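Local atomic coordinates of chitin elicitor-binding protein (Oryza sativa subsp. japonica, PDB entry 5JCD), a protein that binds chitin oligosaccharides from fungal cell walls and takes part in perceiving and relaying this elicitor signal for plant defence. Residues 16-27 and 55-66. Sequence-based numbering, arbitrary orientation.
Sequences AILYTSPNATTY and SAPVAANSTVKI. With NAG (2-acetamido-2-deoxy-beta-D-glucopyranose), chain E.
Tyr-27 reaches both strand pieces of 55-66, at 57-58 and 63-66: its CE1 lies 3.7 Å from Val-58 CG2, the two side chains crossing at about a right angle, while CE2 meets Val-64 CG1 at 3.8 Å. CG stands anti to its own carbonyl carbon (chi1 -81°), which sends the ring inward, and Ala-56 O sits in the ring plane, 3.4 Å from CD1. Replacing this tyrosine by an alanine would probably open a gap between Val-58 and Val-64 and leave the two strand pairings without their shared apolar filler. On the sheet face of Val-64, Ile-66 lies side by side with Tyr-19, its CD1 3.6 Å from Tyr-19 CB. Paired backbone bonds join Ile-17 to Ile-66 and Tyr-19 to Val-64, then Thr-25 to Val-58, where Val-58 N to Thr-25 O is almost straight at its hydrogen (178°), although the donor stands well above the carbonyl plane. Between them Ser-21 N binds Ser-62 O and Asn-61 N binds Ser-21 O; Ser-21 OG donates to Asn-23 O at 2.5 Å, tying down loop 21-23.

These packed side chains are buried, but across the sheet Thr-63 is exposed and Leu-18, its CD1 3.8 Å from Thr-63 CB, partly so, though it also touches Tyr-149 and Tyr-164. Asn-61 ND2 carries the N-linked NAG, whose O6 donates to Pro-22 O at 2.7 Å; Pro-22 and Asn-23 belong to the chitin-binding site. Strand 145-150 runs parallel to strand 12-20, whereas helices 27-34 and 39-45 cover the packed face through Leu-30, Phe-34 and Leu-42; lying between antiparallel strands 25-26 and 57-58, they give a beta-alpha-alpha-beta order consistent with a LysM fold.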
ATOM      1  N   ALA A  16       3.944  -4.687  -1.472  1.00 32.23           N
ATOM      2  CA  ALA A  16       2.533  -4.692  -1.862  1.00 34.38           C
ATOM      3  C   ALA A  16       1.637  -3.893  -0.915  1.00 30.28           C
ATOM      4  O   ALA A  16       1.994  -3.675   0.240  1.00 34.36           O
ATOM      5  CB  ALA A  16       2.005  -6.151  -1.960  1.00 19.47           C
ATOM      6  N   ILE A  17       0.470  -3.481  -1.407  1.00 27.54           N
ATOM      7  CA  ILE A  17      -0.632  -3.090  -0.528  1.00 25.99           C
ATOM      8  C   ILE A  17      -1.755  -4.089  -0.711  1.00 24.74           C
ATOM      9  O   ILE A  17      -1.966  -4.598  -1.807  1.00 35.88           O
ATOM     10  CB  ILE A  17      -1.194  -1.656  -0.829  1.00 27.97           C
ATOM     11  CG1 ILE A  17      -1.694  -1.564  -2.287  1.00 31.76           C
ATOM     12  CG2 ILE A  17      -0.156  -0.577  -0.510  1.00 27.22           C
ATOM     13  CD1 ILE A  17      -2.366  -0.194  -2.698  1.00 21.55           C
ATOM     14  N   LEU A  18      -2.496  -4.364   0.354  1.00 24.35           N
ATOM     15  CA  LEU A  18      -3.730  -5.118   0.185  1.00 31.13           C
ATOM     16  C   LEU A  18      -4.809  -4.067  -0.100  1.00 35.21           C
ATOM     17  O   LEU A  18      -5.241  -3.331   0.793  1.00 34.59           O
ATOM     18  CB  LEU A  18      -4.055  -5.950   1.426  1.00 25.21           C
ATOM     19  CG  LEU A  18      -5.310  -6.807   1.298  1.00 36.89           C
ATOM     20  CD1 LEU A  18      -5.123  -7.895   0.215  1.00 28.62           C
ATOM     21  CD2 LEU A  18      -5.751  -7.417   2.629  1.00 31.50           C
ATOM     22  N   TYR A  19      -5.209  -3.960  -1.359  1.00 36.84           N
ATOM     23  CA  TYR A  19      -6.087  -2.863  -1.776  1.00 28.81           C
ATOM     24  C   TYR A  19      -7.549  -3.220  -1.632  1.00 30.78           C
ATOM     25  O   TYR A  19      -7.980  -4.275  -2.092  1.00 33.59           O
ATOM     26  CB  TYR A  19      -5.788  -2.472  -3.231  1.00 24.53           C
ATOM     27  CG  TYR A  19      -6.575  -1.290  -3.749  1.00 35.81           C
ATOM     28  CD1 TYR A  19      -6.421  -0.030  -3.176  1.00 35.42           C
ATOM     29  CD2 TYR A  19      -7.425  -1.413  -4.846  1.00 29.91           C
ATOM     30  CE1 TYR A  19      -7.103   1.069  -3.652  1.00 34.60           C
ATOM     31  CE2 TYR A  19      -8.118  -0.312  -5.332  1.00 27.04           C
ATOM     32  CZ  TYR A  19      -7.948   0.925  -4.723  1.00 36.39           C
ATOM     33  OH  TYR A  19      -8.618   2.030  -5.165  1.00 42.88           O
ATOM     34  N   THR A  20      -8.312  -2.329  -0.993  1.00 32.61           N
ATOM     35  CA  THR A  20      -9.758  -2.488  -0.903  1.00 26.14           C
ATOM     36  C   THR A  20     -10.358  -1.657  -2.004  1.00 31.76           C
ATOM     37  O   THR A  20     -10.225  -0.429  -2.004  1.00 35.01           O
ATOM     38  CB  THR A  20     -10.330  -2.021   0.449  1.00 33.78           C
ATOM     39  OG1 THR A  20      -9.765  -2.803   1.512  1.00 30.97           O
ATOM     40  CG2 THR A  20     -11.858  -2.170   0.457  1.00 25.49           C
ATOM     41  N   SER A  21     -10.983  -2.322  -2.966  1.00 20.37           N
ATOM     42  CA  SER A  21     -11.510  -1.618  -4.143  1.00 23.96           C
ATOM     43  C   SER A  21     -12.791  -0.833  -3.806  1.00 33.16           C
ATOM     44  O   SER A  21     -13.800  -1.431  -3.441  1.00 32.71           O
ATOM     45  CB  SER A  21     -11.782  -2.620  -5.264  1.00 28.14           C
ATOM     46  OG  SER A  21     -12.237  -1.973  -6.433  1.00 31.14           O
ATOM     47  N   PRO A  22     -12.756   0.506  -3.942  1.00 32.35           N
ATOM     48  CA  PRO A  22     -13.934   1.303  -3.596  1.00 29.68           C
ATOM     49  C   PRO A  22     -15.138   0.904  -4.449  1.00 40.50           C
ATOM     50  O   PRO A  22     -16.265   0.903  -3.951  1.00 51.09           O
ATOM     51  CB  PRO A  22     -13.497   2.737  -3.903  1.00 30.37           C
ATOM     52  CG  PRO A  22     -11.973   2.708  -3.860  1.00 27.59           C
ATOM     53  CD  PRO A  22     -11.636   1.343  -4.416  1.00 30.92           C
ATOM     54  N   ASN A  23     -14.899   0.508  -5.694  1.00 35.90           N
ATOM     55  CA  ASN A  23     -15.996   0.127  -6.579  1.00 41.27           C
ATOM     56  C   ASN A  23     -15.752  -1.201  -7.245  1.00 42.04           C
ATOM     57  O   ASN A  23     -14.679  -1.780  -7.102  1.00 48.06           O
ATOM     58  CB  ASN A  23     -16.201   1.175  -7.665  1.00 43.71           C
ATOM     59  CG  ASN A  23     -16.557   2.517  -7.099  1.00 60.17           C
ATOM     60  OD1 ASN A  23     -17.156   2.598  -6.025  1.00 60.81           O
ATOM     61  ND2 ASN A  23     -16.194   3.588  -7.812  1.00 69.89           N
ATOM     62  N   ALA A  24     -16.763  -1.671  -7.973  1.00 39.70           N
ATOM     63  CA  ALA A  24     -16.629  -2.838  -8.827  1.00 33.77           C
ATOM     64  C   ALA A  24     -15.714  -2.419  -9.944  1.00 41.12           C
ATOM     65  O   ALA A  24     -15.852  -1.324 -10.496  1.00 45.73           O
ATOM     66  CB  ALA A  24     -18.003  -3.272  -9.389  1.00 25.36           C
ATOM     67  N   THR A  25     -14.748  -3.264 -10.252  1.00 33.10           N
ATOM     68  CA  THR A  25     -13.796  -2.933 -11.300  1.00 34.61           C
ATOM     69  C   THR A  25     -13.239  -4.247 -11.834  1.00 37.29           C
ATOM     70  O   THR A  25     -13.807  -5.321 -11.602  1.00 40.26           O
ATOM     71  CB  THR A  25     -12.659  -2.001 -10.781  1.00 42.21           C
ATOM     72  OG1 THR A  25     -11.722  -1.736 -11.830  1.00 47.25           O
ATOM     73  CG2 THR A  25     -11.921  -2.625  -9.636  1.00 49.01           C
ATOM     74  N   THR A  26     -12.121  -4.178 -12.533  1.00 31.39           N
ATOM     75  CA  THR A  26     -11.511  -5.391 -13.050  1.00 28.23           C
ATOM     76  C   THR A  26     -10.011  -5.346 -12.814  1.00 29.16           C
ATOM     77  O   THR A  26      -9.450  -4.270 -12.584  1.00 38.85           O
ATOM     78  CB  THR A  26     -11.750  -5.490 -14.570  1.00 38.60           C
ATOM     79  OG1 THR A  26     -11.048  -4.418 -15.219  1.00 41.80           O
ATOM     80  CG2 THR A  26     -13.245  -5.378 -14.901  1.00 28.47           C
ATOM     81  N   TYR A  27      -9.351  -6.495 -12.937  1.00 42.15           N
ATOM     82  CA  TYR A  27      -7.893  -6.536 -12.818  1.00 40.95           C
ATOM     83  C   TYR A  27      -7.228  -5.606 -13.825  1.00 42.78           C
ATOM     84  O   TYR A  27      -6.278  -4.909 -13.471  1.00 45.66           O
ATOM     85  CB  TYR A  27      -7.354  -7.982 -12.888  1.00 43.36           C
ATOM     86  CG  TYR A  27      -7.469  -8.728 -11.548  1.00 43.97           C
ATOM     87  CD1 TYR A  27      -8.652  -9.326 -11.145  1.00 35.61           C
ATOM     88  CD2 TYR A  27      -6.382  -8.800 -10.682  1.00 43.30           C
ATOM     89  CE1 TYR A  27      -8.748  -9.984  -9.910  1.00 28.73           C
ATOM     90  CE2 TYR A  27      -6.467  -9.443  -9.463  1.00 35.58           C
ATOM     91  CZ  TYR A  27      -7.658 -10.024  -9.078  1.00 37.43           C
ATOM     92  OH  TYR A  27      -7.735 -10.677  -7.866  1.00 42.35           O
ATOM     93  N   SER A  55     -10.416  -8.721 -17.712  1.00 47.54           N
ATOM     94  CA  SER A  55     -11.748  -8.255 -17.332  1.00 48.20           C
ATOM     95  C   SER A  55     -12.223  -8.989 -16.091  1.00 42.49           C
ATOM     96  O   SER A  55     -13.357  -8.804 -15.645  1.00 38.41           O
ATOM     97  CB  SER A  55     -12.760  -8.456 -18.469  1.00 42.93           C
ATOM     98  OG  SER A  55     -12.983  -9.830 -18.746  1.00 50.26           O
ATOM     99  N   ALA A  56     -11.354  -9.829 -15.537  1.00 41.33           N
ATOM    100  CA  ALA A  56     -11.706 -10.572 -14.326  1.00 45.95           C
ATOM    101  C   ALA A  56     -12.168  -9.595 -13.233  1.00 44.57           C
ATOM    102  O   ALA A  56     -11.475  -8.625 -12.913  1.00 44.25           O
ATOM    103  CB  ALA A  56     -10.530 -11.375 -13.856  1.00 33.39           C
ATOM    104  N   PRO A  57     -13.337  -9.869 -12.652  1.00 35.56           N
ATOM    105  CA  PRO A  57     -14.017  -8.856 -11.836  1.00 48.05           C
ATOM    106  C   PRO A  57     -13.455  -8.739 -10.420  1.00 49.70           C
ATOM    107  O   PRO A  57     -13.070  -9.724  -9.799  1.00 43.64           O
ATOM    108  CB  PRO A  57     -15.461  -9.363 -11.803  1.00 38.19           C
ATOM    109  CG  PRO A  57     -15.298 -10.857 -11.816  1.00 41.35           C
ATOM    110  CD  PRO A  57     -14.102 -11.122 -12.723  1.00 36.82           C
ATOM    111  N   VAL A  58     -13.394  -7.510  -9.930  1.00 50.97           N
ATOM    112  CA  VAL A  58     -13.148  -7.270  -8.522  1.00 42.34           C
ATOM    113  C   VAL A  58     -14.370  -6.553  -7.993  1.00 37.63           C
ATOM    114  O   VAL A  58     -14.711  -5.457  -8.446  1.00 39.79           O
ATOM    115  CB  VAL A  58     -11.904  -6.399  -8.294  1.00 43.60           C
ATOM    116  CG1 VAL A  58     -11.682  -6.191  -6.807  1.00 40.46           C
ATOM    117  CG2 VAL A  58     -10.688  -7.020  -8.959  1.00 46.81           C
ATOM    118  N   ALA A  59     -15.030  -7.170  -7.026  1.00 36.88           N
ATOM    119  CA  ALA A  59     -16.256  -6.614  -6.480  1.00 35.57           C
ATOM    120  C   ALA A  59     -15.936  -5.398  -5.632  1.00 42.32           C
ATOM    121  O   ALA A  59     -14.827  -5.262  -5.106  1.00 42.02           O
ATOM    122  CB  ALA A  59     -16.990  -7.646  -5.659  1.00 27.94           C
ATOM    123  N   ALA A  60     -16.913  -4.514  -5.517  1.00 40.12           N
ATOM    124  CA  ALA A  60     -16.839  -3.409  -4.582  1.00 41.33           C
ATOM    125  C   ALA A  60     -16.546  -3.929  -3.176  1.00 33.81           C
ATOM    126  O   ALA A  60     -17.115  -4.937  -2.764  1.00 24.10           O
ATOM    127  CB  ALA A  60     -18.150  -2.656  -4.592  1.00 36.39           C
ATOM    128  N   ASN A  61     -15.647  -3.229  -2.480  1.00 27.83           N
ATOM    129  CA  ASN A  61     -15.246  -3.479  -1.097  1.00 31.09           C
ATOM    130  C   ASN A  61     -14.343  -4.692  -0.891  1.00 42.65           C
ATOM    131  O   ASN A  61     -13.838  -4.891   0.211  1.00 43.54           O
ATOM    132  CB  ASN A  61     -16.469  -3.618  -0.181  1.00 31.86           C
ATOM    133  CG  ASN A  61     -17.426  -2.472  -0.318  1.00 32.17           C
ATOM    134  OD1 ASN A  61     -17.150  -1.360   0.150  1.00 38.51           O
ATOM    135  ND2 ASN A  61     -18.561  -2.726  -1.001  1.00 31.67           N
ATOM    136  N   SER A  62     -14.109  -5.472  -1.949  1.00 41.74           N
ATOM    137  CA  SER A  62     -13.266  -6.667  -1.854  1.00 36.67           C
ATOM    138  C   SER A  62     -11.813  -6.273  -1.992  1.00 31.73           C
ATOM    139  O   SER A  62     -11.511  -5.180  -2.471  1.00 34.66           O
ATOM    140  CB  SER A  62     -13.621  -7.683  -2.933  1.00 37.18           C
ATOM    141  OG  SER A  62     -13.034  -7.331  -4.169  1.00 45.37           O
ATOM    142  N   THR A  63     -10.911  -7.147  -1.557  1.00 36.06           N
ATOM    143  CA  THR A  63      -9.491  -6.793  -1.522  1.00 38.21           C
ATOM    144  C   THR A  63      -8.690  -7.421  -2.655  1.00 35.66           C
ATOM    145  O   THR A  63      -9.023  -8.486  -3.140  1.00 30.55           O
ATOM    146  CB  THR A  63      -8.839  -7.204  -0.192  1.00 32.34           C
ATOM    147  OG1 THR A  63      -8.914  -8.623  -0.049  1.00 39.25           O
ATOM    148  CG2 THR A  63      -9.553  -6.528   0.987  1.00 25.20           C
ATOM    149  N   VAL A  64      -7.639  -6.725  -3.070  1.00 32.87           N
ATOM    150  CA  VAL A  64      -6.733  -7.209  -4.084  1.00 30.24           C
ATOM    151  C   VAL A  64      -5.333  -6.863  -3.672  1.00 28.66           C
ATOM    152  O   VAL A  64      -5.036  -5.721  -3.337  1.00 30.31           O
ATOM    153  CB  VAL A  64      -6.965  -6.524  -5.457  1.00 41.02           C
ATOM    154  CG1 VAL A  64      -6.003  -7.100  -6.523  1.00 37.27           C
ATOM    155  CG2 VAL A  64      -8.394  -6.674  -5.897  1.00 34.87           C
ATOM    156  N   LYS A  65      -4.454  -7.847  -3.748  1.00 24.65           N
ATOM    157  CA  LYS A  65      -3.061  -7.628  -3.461  1.00 26.91           C
ATOM    158  C   LYS A  65      -2.410  -6.932  -4.641  1.00 28.94           C
ATOM    159  O   LYS A  65      -2.395  -7.458  -5.739  1.00 36.73           O
ATOM    160  CB  LYS A  65      -2.403  -8.966  -3.227  1.00 31.99           C
ATOM    161  CG  LYS A  65      -1.141  -8.924  -2.380  1.00 43.50           C
ATOM    162  CD  LYS A  65      -0.753 -10.362  -2.017  1.00 42.63           C
ATOM    163  CE  LYS A  65       0.347 -10.452  -0.988  1.00 46.92           C
ATOM    164  NZ  LYS A  65       1.613  -9.857  -1.453  1.00 45.09           N
ATOM    165  N   ILE A  66      -1.830  -5.772  -4.412  1.00 29.69           N
ATOM    166  CA  ILE A  66      -1.200  -5.047  -5.502  1.00 27.12           C
ATOM    167  C   ILE A  66       0.288  -4.869  -5.225  1.00 29.43           C
ATOM    168  O   ILE A  66       0.655  -4.183  -4.292  1.00 38.47           O
ATOM    169  CB  ILE A  66      -1.902  -3.694  -5.770  1.00 37.01           C
ATOM    170  CG1 ILE A  66      -3.388  -3.955  -6.077  1.00 34.20           C
ATOM    171  CG2 ILE A  66      -1.197  -2.929  -6.898  1.00 34.62           C
ATOM    172  CD1 ILE A  66      -4.179  -2.753  -6.424  1.00 41.08           C
TER
HETATM  173  C1  NAG E 302     -19.539  -1.665  -0.968  1.00 37.23           C
HETATM  174  C2  NAG E 302     -20.179  -1.339   0.383  1.00 41.99           C
HETATM  175  C3  NAG E 302     -21.211  -0.223   0.308  1.00 41.65           C
HETATM  176  C4  NAG E 302     -20.697   0.979  -0.486  1.00 45.12           C
HETATM  177  C5  NAG E 302     -20.076   0.524  -1.799  1.00 45.36           C
HETATM  178  C6  NAG E 302     -19.380   1.706  -2.454  1.00 45.41           C
HETATM  179  C7  NAG E 302     -20.122  -3.265   1.847  1.00 35.55           C
HETATM  180  C8  NAG E 302     -20.758  -4.573   2.187  1.00 31.84           C
HETATM  181  N2  NAG E 302     -20.765  -2.543   0.942  1.00 42.82           N
HETATM  182  O3  NAG E 302     -21.421   0.194   1.633  1.00 44.33           O
HETATM  183  O4  NAG E 302     -21.730   1.927  -0.737  1.00 54.41           O
HETATM  184  O5  NAG E 302     -19.106  -0.496  -1.612  1.00 48.09           O
HETATM  185  O6  NAG E 302     -18.961   1.353  -3.749  1.00 50.14           O
HETATM  186  O7  NAG E 302     -19.072  -2.901   2.379  1.00 33.75           O